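Local coordinates for protein carboxylesterase (Uncultured bacterium, PDB 5GMX) that hydrolyses carboxylic esters and, as a family VIII carboxylesterase of the beta-lactamase clan, also acts on oxyimino cephalosporins, at residues I67-T72 against N199-G204; K74-T79 against R273-V278; A78-V83 against Q185-K190; S208-V213 against A257-E262; F348-T353 against L357-A362. All coordinates share one frame; numbering follows the deposited sequence.

Contact 1 of 5, residues I67-T72 against N199-G204; sequences INTYST and NDYYIG. With PMS (phenylmethanesulfonic acid), chain C.
The side chains of T69 and Y201 run at each other from opposite directions and meet hydroxyl to hydroxyl, with T69 OG1 2.7 Å from Y201 OH. This one short hydrogen bond, which either group could donate, is the tight part of a small buried contact. T69 holds OG1 between its backbone N and carbonyl carbon (chi1 60°), which sends the hydroxyl to Y201 and leaves the CG2 methyl to lie 4.1 Å from ring atom Y201 CE2. Each oxygen has a second partner: T69 OG1 bonds to G268 O, and Y201 OH to T73 OG1, so the pair is one link in a buried polar chain. The other flank is looser. T72 comes no nearer to Y201 than its carbonyl carbon, 3.9 Å from Y201 OH, while T72 OG1 turns to S347. Solvent comes nearer away from the contact, at the partly exposed Y202 after Y201 and the exposed N199 two residues before it.

Within the type II' turn T69-T72, S71 OG is covalently bonded to the sulfur of phenylmethanesulfonic acid (1.5 Å). The backbone N of S71 gives a weak hydrogen bond to O1S of the same group (3.0 Å), and W344 N donates to the ligand too. N68 ND2 lies 3.0 Å above the plane of the Y70 ring, over its centre, and Y70 OH bonds to T249 O. A modified serine just before helix 72-86, three residues ahead of K74, fits the SxxK nucleophile site of serine beta-lactamases and family VIII esterases.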
# COMPACT_ATOMS: atom_id res chain seq x y z
N ILE A 67 9.87 -0.85 -8.57
CA ILE A 67 9.31 -2.20 -8.63
C ILE A 67 7.83 -2.16 -8.23
O ILE A 67 7.41 -1.29 -7.46
CB ILE A 67 10.10 -3.19 -7.72
CG1 ILE A 67 9.78 -4.65 -8.06
CG2 ILE A 67 9.85 -2.90 -6.24
CD1 ILE A 67 10.14 -5.06 -9.49
N ASN A 68 7.05 -3.09 -8.76
CA ASN A 68 5.67 -3.25 -8.33
C ASN A 68 5.63 -3.60 -6.84
O ASN A 68 6.37 -4.46 -6.37
CB ASN A 68 4.98 -4.34 -9.15
CG ASN A 68 3.47 -4.30 -9.01
OD1 ASN A 68 2.79 -3.64 -9.78
ND2 ASN A 68 2.94 -5.01 -8.02
N THR A 69 4.78 -2.92 -6.08
CA THR A 69 4.74 -3.13 -4.63
C THR A 69 3.48 -3.84 -4.17
O THR A 69 3.29 -4.05 -2.97
CB THR A 69 4.84 -1.79 -3.87
OG1 THR A 69 3.73 -0.96 -4.24
CG2 THR A 69 6.16 -1.08 -4.20
N TYR A 70 2.62 -4.23 -5.11
CA TYR A 70 1.36 -4.91 -4.80
C TYR A 70 0.58 -4.20 -3.70
O TYR A 70 0.42 -2.99 -3.76
CB TYR A 70 1.64 -6.37 -4.46
CG TYR A 70 2.10 -7.13 -5.68
CD1 TYR A 70 1.19 -7.54 -6.64
CD2 TYR A 70 3.45 -7.38 -5.89
CE1 TYR A 70 1.61 -8.21 -7.78
CE2 TYR A 70 3.88 -8.06 -7.03
CZ TYR A 70 2.95 -8.47 -7.96
OH TYR A 70 3.36 -9.14 -9.09
N SER A 71 0.12 -4.93 -2.69
CA SER A 71 -0.82 -4.34 -1.73
C SER A 71 -0.21 -3.29 -0.81
O SER A 71 -0.92 -2.64 -0.04
CB SER A 71 -1.46 -5.44 -0.88
OG SER A 71 -2.19 -6.33 -1.71
N THR A 72 1.11 -3.10 -0.88
CA THR A 72 1.73 -1.96 -0.21
C THR A 72 1.03 -0.68 -0.70
O THR A 72 0.80 0.27 0.07
CB THR A 72 3.26 -1.92 -0.48
OG1 THR A 72 3.86 -3.13 0.02
CG2 THR A 72 3.90 -0.71 0.18
N ASN A 199 8.93 11.28 -7.10
CA ASN A 199 9.74 10.57 -8.09
C ASN A 199 10.03 9.12 -7.69
O ASN A 199 10.68 8.40 -8.43
CB ASN A 199 11.06 11.31 -8.32
CG ASN A 199 11.88 11.44 -7.06
OD1 ASN A 199 11.34 11.69 -5.97
ND2 ASN A 199 13.18 11.23 -7.18
N ASP A 200 9.55 8.70 -6.52
CA ASP A 200 9.89 7.37 -6.02
C ASP A 200 8.66 6.52 -5.68
O ASP A 200 8.79 5.43 -5.12
CB ASP A 200 10.80 7.48 -4.79
CG ASP A 200 12.27 7.74 -5.15
OD1 ASP A 200 12.75 7.24 -6.20
OD2 ASP A 200 12.95 8.44 -4.37
N TYR A 201 7.46 7.01 -6.00
CA TYR A 201 6.25 6.18 -5.91
C TYR A 201 5.16 6.69 -6.85
O TYR A 201 4.72 7.84 -6.75
CB TYR A 201 5.71 6.12 -4.47
CG TYR A 201 4.88 4.88 -4.23
CD1 TYR A 201 3.56 4.81 -4.65
CD2 TYR A 201 5.42 3.78 -3.61
CE1 TYR A 201 2.80 3.66 -4.45
CE2 TYR A 201 4.68 2.63 -3.41
CZ TYR A 201 3.37 2.57 -3.82
OH TYR A 201 2.64 1.41 -3.61
N TYR A 202 4.70 5.80 -7.72
CA TYR A 202 3.70 6.14 -8.73
C TYR A 202 2.50 5.18 -8.69
O TYR A 202 2.66 3.98 -8.50
CB TYR A 202 4.30 6.08 -10.14
CG TYR A 202 5.49 6.98 -10.39
CD1 TYR A 202 6.77 6.62 -9.97
CD2 TYR A 202 5.35 8.18 -11.08
CE1 TYR A 202 7.86 7.45 -10.21
CE2 TYR A 202 6.43 9.00 -11.33
CZ TYR A 202 7.68 8.63 -10.89
OH TYR A 202 8.77 9.45 -11.14
N ILE A 203 1.31 5.73 -8.88
CA ILE A 203 0.14 4.92 -9.18
C ILE A 203 -0.30 5.33 -10.58
O ILE A 203 -0.88 6.40 -10.76
CB ILE A 203 -0.98 5.12 -8.16
CG1 ILE A 203 -0.48 4.79 -6.75
CG2 ILE A 203 -2.18 4.23 -8.52
CD1 ILE A 203 -1.42 5.21 -5.64
N GLY A 204 0.02 4.49 -11.56
CA GLY A 204 -0.06 4.89 -12.95
C GLY A 204 1.30 5.45 -13.32
O GLY A 204 1.60 6.61 -13.05
C PMS C . -2.60 -7.84 -3.69
S PMS C . -1.73 -7.67 -2.15
C1 PMS C . -2.91 -9.28 -4.03
C2 PMS C . -2.03 -10.03 -4.80
C3 PMS C . -2.32 -11.35 -5.11
C4 PMS C . -3.50 -11.93 -4.66
C5 PMS C . -4.38 -11.19 -3.88
C6 PMS C . -4.09 -9.87 -3.58
O2S PMS C . -2.06 -8.74 -1.13
O1S PMS C . -0.25 -7.90 -2.34

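Contact 2 of 5, residues K74-T79 against R273-V278; sequences KGMAAT and RGIAKV
M76, a selenomethionine, lays its terminal methyl across the flank of I275 at about a right angle, with M76 CE 3.6 Å from I275 CA and 3.8 Å from I275 CG1. The methyl also lies near CB and CG2 of I275, so it rests on the root of that side chain and not on its tip. A bend at chi2 (-58°) turns the end of M76 toward the neighbouring helix. One bond further back the selenium faces both branches of V278, with M76 SE 3.9 Å from V278 CG1 and 4.0 Å from V278 CG2. A single long side chain thus bridges two helices whose short segments stay 11.5 Å apart at the axes and diverge by only 37°.

T79, one turn along, adds a lighter touch: T79 OG1 is 4.4 Å from V278 CG1. That hydroxyl is committed within its own helix, donating to G75 O at 3.1 Å from above the carbonyl plane. The backbone N of T79 reaches the same oxygen from the opposite face. No hydrogen bond passes between the two segments.

Y201 lies against both M76 and I275, and F187 of helix 183-192 backs M76 from another side. The opposite helix is tied into its surroundings by R273, which forms salt bridges with D200 and D47. On helix 72-86, K74 NZ bonds to Y160 OH, A162 O and G265 O. Here helix 72-86, carrying the lysine of a probable SxxK motif, packs against a helix lying on the main antiparallel sheet, as expected where the helical and alpha/beta parts of a serine beta-lactamase fold meet.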
# COMPACT_ATOMS: atom_id res chain seq x y z
N LYS A 74 -2.05 -0.21 -1.18
CA LYS A 74 -3.30 0.07 -0.48
C LYS A 74 -3.08 1.13 0.59
O LYS A 74 -3.92 2.02 0.76
CB LYS A 74 -3.90 -1.21 0.13
CG LYS A 74 -4.45 -2.18 -0.92
CD LYS A 74 -5.34 -3.25 -0.28
CE LYS A 74 -5.85 -4.21 -1.33
NZ LYS A 74 -4.73 -5.01 -1.87
N GLY A 75 -1.93 1.07 1.26
CA GLY A 75 -1.63 2.09 2.26
C GLY A 75 -1.60 3.48 1.63
O GLY A 75 -2.14 4.46 2.16
N MSE A 76 -0.98 3.56 0.46
CA MSE A 76 -0.91 4.83 -0.25
C MSE A 76 -2.30 5.33 -0.57
O MSE A 76 -2.61 6.52 -0.36
CB MSE A 76 -0.08 4.69 -1.52
CG MSE A 76 1.31 4.13 -1.25
SE MSE A 76 2.35 5.22 0.03
CE MSE A 76 3.96 4.14 0.04
N ALA A 77 -3.17 4.42 -1.01
CA ALA A 77 -4.52 4.84 -1.38
C ALA A 77 -5.22 5.35 -0.14
O ALA A 77 -5.92 6.38 -0.18
CB ALA A 77 -5.31 3.70 -2.04
N ALA A 78 -4.99 4.66 0.98
CA ALA A 78 -5.70 5.02 2.20
C ALA A 78 -5.26 6.42 2.62
O ALA A 78 -6.06 7.22 3.13
CB ALA A 78 -5.44 4.00 3.32
N THR A 79 -3.99 6.74 2.34
CA THR A 79 -3.47 8.03 2.77
C THR A 79 -4.21 9.14 2.04
O THR A 79 -4.58 10.15 2.65
CB THR A 79 -1.96 8.13 2.55
OG1 THR A 79 -1.32 7.14 3.37
CG2 THR A 79 -1.45 9.49 2.97
N ARG A 273 12.61 4.04 -0.59
CA ARG A 273 12.73 5.46 -0.25
C ARG A 273 11.39 6.19 -0.33
O ARG A 273 11.05 6.96 0.58
CB ARG A 273 13.76 6.15 -1.15
CG ARG A 273 13.97 7.63 -0.83
CD ARG A 273 15.18 8.21 -1.57
NE ARG A 273 15.11 7.89 -2.98
CZ ARG A 273 15.94 7.06 -3.61
NH1 ARG A 273 16.94 6.48 -2.96
NH2 ARG A 273 15.77 6.83 -4.90
N GLY A 274 10.63 5.96 -1.39
CA GLY A 274 9.33 6.61 -1.54
C GLY A 274 8.36 6.22 -0.43
O GLY A 274 7.70 7.08 0.20
N ILE A 275 8.31 4.92 -0.17
CA ILE A 275 7.47 4.36 0.88
C ILE A 275 7.83 4.94 2.24
O ILE A 275 6.96 5.38 3.00
CB ILE A 275 7.59 2.82 0.94
CG1 ILE A 275 7.15 2.21 -0.39
CG2 ILE A 275 6.78 2.26 2.09
CD1 ILE A 275 7.49 0.72 -0.50
N ALA A 276 9.13 4.96 2.53
CA ALA A 276 9.61 5.45 3.81
C ALA A 276 9.36 6.94 3.97
O ALA A 276 9.21 7.41 5.09
CB ALA A 276 11.09 5.16 3.97
N LYS A 277 9.36 7.68 2.87
CA LYS A 277 9.06 9.10 2.96
C LYS A 277 7.61 9.33 3.33
O LYS A 277 7.32 10.16 4.20
CB LYS A 277 9.38 9.81 1.64
CG LYS A 277 10.86 10.14 1.48
CD LYS A 277 11.15 10.86 0.18
CE LYS A 277 12.67 11.10 0.05
NZ LYS A 277 13.00 11.94 -1.13
N VAL A 278 6.69 8.61 2.68
CA VAL A 278 5.27 8.79 3.03
C VAL A 278 5.00 8.37 4.48
O VAL A 278 4.41 9.13 5.27
CB VAL A 278 4.34 8.02 2.08
CG1 VAL A 278 2.88 8.22 2.48
CG2 VAL A 278 4.56 8.49 0.65

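Contact 3 of 5, residues A78-V83 against Q185-K190; sequences ATVVGV and QLFAEK
V80 divides its two methyl groups between L186 and F187, and these apolar touches make up the middle of the interface. V80 CG1 meets L186 CB at 4.2 Å, while V80 CG2 presses on the backbone side of F187, 3.8 Å from F187 CA and 3.9 Å from F187 CB. The ring of F187 is met by CG2 at its edge, near the ring plane, with V80 CG2 4.1 Å from F187 CD1. F187 holds CG anti to its backbone N (chi1 174°), which carries the ring past the valine and on toward M76.

A second kind of touch is that of a methyl with the aliphatic part of a charged side chain: V83 CG1 lies 4.3 Å from K190 CB. The lysine continues beyond the valine, and its NZ ends in a salt bridge with E87 OE2.

The short segments, parts of helices 72-86 and 183-192 in the helical part of a beta-lactamase-type fold, cross at 63° with their axes 9.7 Å apart. A173 of helix 165-175 touches both V80 and L186, so three helices converge on this valine.

No hydrogen bond crosses between the segments; their backbone bonds run along each helix. V83 N donates to T79 O and K190 N to L186 O, even though the turn at 188-190 widens to the pi type.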
# COMPACT_ATOMS: atom_id res chain seq x y z
N ALA A 78 -4.99 4.66 0.98
CA ALA A 78 -5.70 5.02 2.20
C ALA A 78 -5.26 6.42 2.62
O ALA A 78 -6.06 7.22 3.13
CB ALA A 78 -5.44 4.00 3.32
N THR A 79 -3.99 6.74 2.34
CA THR A 79 -3.47 8.03 2.77
C THR A 79 -4.21 9.14 2.04
O THR A 79 -4.58 10.15 2.65
CB THR A 79 -1.96 8.13 2.55
OG1 THR A 79 -1.32 7.14 3.37
CG2 THR A 79 -1.45 9.49 2.97
N VAL A 80 -4.50 8.92 0.76
CA VAL A 80 -5.24 9.92 -0.01
C VAL A 80 -6.57 10.21 0.70
O VAL A 80 -6.91 11.38 0.94
CB VAL A 80 -5.52 9.48 -1.46
CG1 VAL A 80 -6.43 10.49 -2.15
CG2 VAL A 80 -4.22 9.35 -2.22
N VAL A 81 -7.28 9.15 1.08
CA VAL A 81 -8.61 9.36 1.67
C VAL A 81 -8.44 10.13 2.96
O VAL A 81 -9.16 11.11 3.22
CB VAL A 81 -9.36 8.04 1.93
CG1 VAL A 81 -10.64 8.31 2.73
CG2 VAL A 81 -9.70 7.36 0.61
N GLY A 82 -7.42 9.73 3.72
CA GLY A 82 -7.13 10.37 4.98
C GLY A 82 -6.89 11.85 4.81
O GLY A 82 -7.41 12.67 5.58
N VAL A 83 -6.12 12.21 3.78
CA VAL A 83 -5.78 13.61 3.58
C VAL A 83 -7.06 14.34 3.25
O VAL A 83 -7.33 15.42 3.80
CB VAL A 83 -4.72 13.80 2.47
CG1 VAL A 83 -4.60 15.27 2.07
CG2 VAL A 83 -3.37 13.23 2.92
N GLN A 185 -3.16 10.89 -9.66
CA GLN A 185 -2.81 12.30 -9.65
C GLN A 185 -3.11 12.94 -8.29
O GLN A 185 -2.42 13.87 -7.88
CB GLN A 185 -3.52 13.06 -10.76
CG GLN A 185 -3.26 12.54 -12.15
CD GLN A 185 -4.23 13.14 -13.16
OE1 GLN A 185 -4.46 14.35 -13.17
NE2 GLN A 185 -4.82 12.29 -14.00
N LEU A 186 -4.16 12.48 -7.63
CA LEU A 186 -4.45 12.94 -6.28
C LEU A 186 -3.33 12.51 -5.33
O LEU A 186 -2.90 13.28 -4.48
CB LEU A 186 -5.79 12.42 -5.79
CG LEU A 186 -7.02 13.05 -6.41
CD1 LEU A 186 -8.27 12.24 -6.04
CD2 LEU A 186 -7.14 14.50 -5.94
N PHE A 187 -2.85 11.28 -5.49
CA PHE A 187 -1.72 10.81 -4.68
C PHE A 187 -0.46 11.64 -4.99
O PHE A 187 0.24 12.08 -4.08
CB PHE A 187 -1.46 9.32 -4.91
CG PHE A 187 -0.22 8.82 -4.22
CD1 PHE A 187 -0.24 8.52 -2.86
CD2 PHE A 187 0.96 8.67 -4.92
CE1 PHE A 187 0.90 8.06 -2.22
CE2 PHE A 187 2.11 8.22 -4.29
CZ PHE A 187 2.08 7.91 -2.94
N ALA A 188 -0.18 11.84 -6.27
CA ALA A 188 0.96 12.68 -6.67
C ALA A 188 0.90 14.07 -6.04
O ALA A 188 1.87 14.52 -5.44
CB ALA A 188 1.03 12.81 -8.19
N GLU A 189 -0.25 14.73 -6.16
CA GLU A 189 -0.36 16.14 -5.78
C GLU A 189 -0.53 16.37 -4.28
O GLU A 189 -0.03 17.36 -3.75
CB GLU A 189 -1.53 16.81 -6.53
CG GLU A 189 -1.21 17.06 -8.02
CD GLU A 189 -2.39 17.58 -8.82
OE1 GLU A 189 -3.49 17.75 -8.24
OE2 GLU A 189 -2.23 17.82 -10.04
N LYS A 190 -1.23 15.48 -3.60
CA LYS A 190 -1.55 15.72 -2.20
C LYS A 190 -0.68 14.94 -1.22
O LYS A 190 -0.60 15.31 -0.06
CB LYS A 190 -3.02 15.42 -1.95
CG LYS A 190 -3.94 16.39 -2.66
CD LYS A 190 -5.38 16.16 -2.33
CE LYS A 190 -6.23 17.33 -2.79
NZ LYS A 190 -5.88 18.56 -2.01

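Contact 4 of 5, residues S208-V213 against A257-E262; sequences SEDHRV and AWRAAE
D210 and R259 meet in a side-on, two-pronged salt bridge. R259 NE reaches D210 OD1 at 3.0 Å along a nearly straight bond (169°), lying in the guanidinium plane, and R259 NH2 reaches the syn lone pair of D210 OD2 at 2.9 Å, on a more bent path. The carboxylate and guanidinium planes stand 34° apart, so the two groups are twisted and not coplanar. V213 supplies the apolar part: its CB lies over one face of the guanidinium, and V213 CG1 and CG2 each come within 3.8 Å of R259 CD.

In the next shell the charges are shared. R256 NH1 forms a second salt bridge to D210 OD1, so two arginines grip one carboxylate and would probably keep it ionised, while R259 NH1 bonds to A253 O. The loop itself is braced from within, V213 N donating to D210 O and R212 NH1 pairing with E209 OE1 at 2.9 Å. R212 also reaches N199 O and D64 O. The salt bridge thus joins the loop between strand 201-202 and helix 237-244 to the short helix 256-260, at the partly exposed periphery of the beta-lactamase-type fold.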
# COMPACT_ATOMS: atom_id res chain seq x y z
N SER A 208 7.70 7.89 -19.60
CA SER A 208 9.04 8.45 -19.41
C SER A 208 9.82 7.83 -18.24
O SER A 208 11.05 7.93 -18.19
CB SER A 208 8.96 9.97 -19.23
OG SER A 208 8.15 10.32 -18.12
N GLU A 209 9.11 7.21 -17.30
CA GLU A 209 9.75 6.62 -16.13
C GLU A 209 9.88 5.10 -16.24
O GLU A 209 10.52 4.46 -15.41
CB GLU A 209 8.96 6.99 -14.86
CG GLU A 209 8.76 8.48 -14.65
CD GLU A 209 10.07 9.27 -14.68
OE1 GLU A 209 11.08 8.77 -14.13
OE2 GLU A 209 10.10 10.37 -15.27
N ASP A 210 9.30 4.52 -17.29
CA ASP A 210 9.18 3.07 -17.35
C ASP A 210 10.52 2.35 -17.45
O ASP A 210 10.63 1.19 -17.05
CB ASP A 210 8.29 2.64 -18.52
CG ASP A 210 7.71 1.25 -18.32
OD1 ASP A 210 6.73 1.12 -17.55
OD2 ASP A 210 8.24 0.28 -18.90
N HIS A 211 11.54 3.03 -17.95
CA HIS A 211 12.87 2.43 -18.06
C HIS A 211 13.46 2.12 -16.68
O HIS A 211 14.45 1.38 -16.58
CB HIS A 211 13.81 3.37 -18.84
CG HIS A 211 14.19 4.61 -18.09
ND1 HIS A 211 13.41 5.75 -18.10
CD2 HIS A 211 15.27 4.90 -17.33
CE1 HIS A 211 13.98 6.68 -17.36
NE2 HIS A 211 15.11 6.19 -16.88
N ARG A 212 12.87 2.68 -15.63
CA ARG A 212 13.41 2.49 -14.28
C ARG A 212 12.94 1.21 -13.62
O ARG A 212 13.45 0.83 -12.56
CB ARG A 212 13.05 3.69 -13.40
CG ARG A 212 13.61 5.01 -13.89
CD ARG A 212 12.90 6.19 -13.24
NE ARG A 212 12.92 6.06 -11.78
CZ ARG A 212 12.22 6.82 -10.95
NH1 ARG A 212 11.44 7.78 -11.43
NH2 ARG A 212 12.31 6.62 -9.65
N VAL A 213 11.95 0.54 -14.21
CA VAL A 213 11.34 -0.62 -13.55
C VAL A 213 12.25 -1.85 -13.58
O VAL A 213 12.75 -2.25 -14.63
CB VAL A 213 9.98 -0.98 -14.18
CG1 VAL A 213 9.36 -2.16 -13.46
CG2 VAL A 213 9.05 0.21 -14.10
N ALA A 257 1.23 -2.47 -19.75
CA ALA A 257 -0.15 -2.01 -19.64
C ALA A 257 -0.59 -2.00 -18.18
O ALA A 257 -1.32 -1.10 -17.74
CB ALA A 257 -1.09 -2.88 -20.48
N TRP A 258 -0.13 -2.98 -17.42
CA TRP A 258 -0.42 -3.05 -15.99
C TRP A 258 0.19 -1.83 -15.28
O TRP A 258 -0.51 -1.10 -14.57
CB TRP A 258 0.12 -4.36 -15.41
CG TRP A 258 0.17 -4.46 -13.91
CD1 TRP A 258 1.24 -4.18 -13.11
CD2 TRP A 258 -0.88 -4.91 -13.04
NE1 TRP A 258 0.92 -4.41 -11.79
CE2 TRP A 258 -0.37 -4.86 -11.72
CE3 TRP A 258 -2.19 -5.34 -13.24
CZ2 TRP A 258 -1.14 -5.22 -10.61
CZ3 TRP A 258 -2.95 -5.70 -12.13
CH2 TRP A 258 -2.42 -5.65 -10.84
N ARG A 259 1.47 -1.59 -15.50
CA ARG A 259 2.15 -0.46 -14.87
C ARG A 259 1.56 0.89 -15.27
O ARG A 259 1.54 1.83 -14.48
CB ARG A 259 3.64 -0.50 -15.20
CG ARG A 259 4.32 -1.77 -14.73
CD ARG A 259 5.83 -1.68 -14.83
NE ARG A 259 6.29 -1.50 -16.20
CZ ARG A 259 6.58 -2.50 -17.02
NH1 ARG A 259 6.45 -3.75 -16.61
NH2 ARG A 259 6.98 -2.25 -18.26
N ALA A 260 1.07 1.00 -16.50
CA ALA A 260 0.56 2.27 -17.01
C ALA A 260 -0.81 2.60 -16.43
O ALA A 260 -1.18 3.77 -16.32
CB ALA A 260 0.48 2.24 -18.55
N ALA A 261 -1.55 1.57 -16.05
CA ALA A 261 -2.92 1.74 -15.56
C ALA A 261 -2.96 2.24 -14.13
O ALA A 261 -1.94 2.40 -13.49
CB ALA A 261 -3.68 0.41 -15.66
N GLU A 262 -4.16 2.49 -13.62
CA GLU A 262 -4.30 2.78 -12.20
C GLU A 262 -5.09 1.66 -11.52
O GLU A 262 -6.30 1.54 -11.69
CB GLU A 262 -4.94 4.14 -11.97
CG GLU A 262 -4.04 5.27 -12.42
CD GLU A 262 -4.45 6.62 -11.88
OE1 GLU A 262 -3.83 7.63 -12.28
OE2 GLU A 262 -5.37 6.67 -11.03

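Contact 5 of 5, residues F348-T353 against L357-A362; sequences FGFADT and LGMGYA
The F350 ring has M359 CB over one face, with F350 CE2 3.9 Å from M359 CB; L357 CD2 approaches it obliquely, and F348 CD2 lies at its edge, in plane. The ring of Y332 also meets that of F350, with nearly parallel planes. F350 and M359 run side by side, bringing the selenium of this selenomethionine 3.8 Å from F350 CE2. The same selenium sits at the edge of the other ring, near its plane, 4.0 Å from F348 CE2, so both are Met-aromatic contacts. F348 and Y361 meet as an oblique pair, planes 62° apart, with F348 CE1 3.4 Å from Y361 CD2. Both phenylalanines place CG between backbone N and carbonyl carbon (chi1 68° in F348, 72° in F350), which leans their rings over the neighbouring strand.

Beneath them the backbones run antiparallel, 4.8 Å apart at the axes. F348 with Y361, F350 with M359 and D352 with L357 are hydrogen-bonded pairs, each with two N-H...O bonds. Between them lie the non-hydrogen-bonded pairs G349 with G360 and A351 with G358; G349 CA makes a CA-H...O contact of 3.1 Å with M359 O. Near the turn, D352 OD2 bonds to Y384 OH.

The bulky face meets helix 374-385 through F350 on I380. The slim face of glycines and A351 receives helix 272-283. This beta hairpin belongs to the antiparallel sheet, with helices on both faces, of the serine beta-lactamase fold.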
# COMPACT_ATOMS: atom_id res chain seq x y z
N PHE A 348 6.78 -3.82 2.03
CA PHE A 348 5.90 -3.28 3.06
C PHE A 348 6.29 -1.86 3.40
O PHE A 348 7.37 -1.39 3.06
CB PHE A 348 5.92 -4.14 4.33
CG PHE A 348 7.23 -4.09 5.06
CD1 PHE A 348 8.26 -4.94 4.70
CD2 PHE A 348 7.45 -3.17 6.08
CE1 PHE A 348 9.47 -4.89 5.36
CE2 PHE A 348 8.66 -3.12 6.74
CZ PHE A 348 9.67 -3.98 6.38
N GLY A 349 5.39 -1.19 4.11
CA GLY A 349 5.72 0.08 4.70
C GLY A 349 4.93 0.24 5.98
O GLY A 349 3.81 -0.30 6.07
N PHE A 350 5.51 0.92 6.97
CA PHE A 350 4.72 1.25 8.16
C PHE A 350 5.21 2.47 8.92
O PHE A 350 6.34 2.96 8.72
CB PHE A 350 4.63 0.04 9.11
CG PHE A 350 5.91 -0.26 9.84
CD1 PHE A 350 6.17 0.33 11.07
CD2 PHE A 350 6.84 -1.13 9.29
CE1 PHE A 350 7.36 0.06 11.74
CE2 PHE A 350 8.03 -1.40 9.95
CZ PHE A 350 8.29 -0.81 11.18
N ALA A 351 4.33 2.98 9.77
CA ALA A 351 4.59 4.14 10.60
C ALA A 351 4.38 3.81 12.08
O ALA A 351 3.45 3.08 12.45
CB ALA A 351 3.69 5.29 10.19
N ASP A 352 5.25 4.40 12.90
CA ASP A 352 5.26 4.28 14.36
C ASP A 352 5.31 5.70 14.92
O ASP A 352 6.37 6.32 14.92
CB ASP A 352 6.47 3.45 14.81
CG ASP A 352 6.67 3.42 16.35
OD1 ASP A 352 6.01 4.18 17.09
OD2 ASP A 352 7.52 2.63 16.82
N THR A 353 4.17 6.22 15.38
CA THR A 353 4.12 7.61 15.83
C THR A 353 4.85 7.84 17.16
O THR A 353 5.21 8.97 17.48
CB THR A 353 2.67 8.13 15.97
OG1 THR A 353 2.03 7.44 17.05
CG2 THR A 353 1.89 7.92 14.70
N LEU A 357 8.90 7.03 13.64
CA LEU A 357 9.66 6.22 12.70
C LEU A 357 8.79 5.78 11.53
O LEU A 357 7.70 5.27 11.73
CB LEU A 357 10.25 5.01 13.42
CG LEU A 357 11.03 3.91 12.69
CD1 LEU A 357 12.03 3.27 13.64
CD2 LEU A 357 10.11 2.83 12.11
N GLY A 358 9.28 5.96 10.31
CA GLY A 358 8.60 5.42 9.15
C GLY A 358 9.56 4.51 8.42
O GLY A 358 10.75 4.78 8.36
N MSE A 359 9.06 3.42 7.85
CA MSE A 359 9.95 2.46 7.22
C MSE A 359 9.37 1.94 5.91
O MSE A 359 8.16 1.68 5.82
CB MSE A 359 10.24 1.29 8.16
CG MSE A 359 11.23 0.29 7.58
SE MSE A 359 11.62 -1.26 8.74
CE MSE A 359 12.00 -0.30 10.40
N GLY A 360 10.24 1.77 4.92
CA GLY A 360 9.82 1.26 3.62
C GLY A 360 10.75 0.21 3.04
O GLY A 360 11.97 0.32 3.17
N TYR A 361 10.19 -0.80 2.40
CA TYR A 361 11.01 -1.87 1.83
C TYR A 361 10.37 -2.46 0.58
O TYR A 361 9.18 -2.84 0.58
CB TYR A 361 11.28 -2.93 2.90
CG TYR A 361 11.97 -4.18 2.41
CD1 TYR A 361 13.21 -4.13 1.78
CD2 TYR A 361 11.40 -5.43 2.64
CE1 TYR A 361 13.84 -5.29 1.33
CE2 TYR A 361 12.03 -6.59 2.23
CZ TYR A 361 13.23 -6.51 1.56
OH TYR A 361 13.81 -7.68 1.15
N ALA A 362 11.14 -2.50 -0.51
CA ALA A 362 10.62 -3.00 -1.78
C ALA A 362 11.69 -3.77 -2.54
O ALA A 362 12.82 -3.31 -2.66
CB ALA A 362 10.09 -1.85 -2.64

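Contacts 1 and 2, centred 9 Å apart, meet directly: D200 OD2 forms a salt bridge with R273 NE at 2.6 Å, and Y201 CE1 touches M76 CG at 3.6 Å. Contacts 2 and 3 share A78 and T79 on helix 72-86, which follows directly on the ligand-modified serine, and M76 CB meets F187 CE1. Contact 5 backs contact 2 from the sheet, I275 CG2 resting 3.6 Å from G349 CA. The side chain of I275 is about 12 Å from the bound sulfonate, that of F348 about 10 Å. Contact 4, about 18 Å from contact 2 between centres but only 10 Å from contact 1, joins the latter through W258 NE1 to N68 OD1, beside the turn that carries the sulfonylated serine.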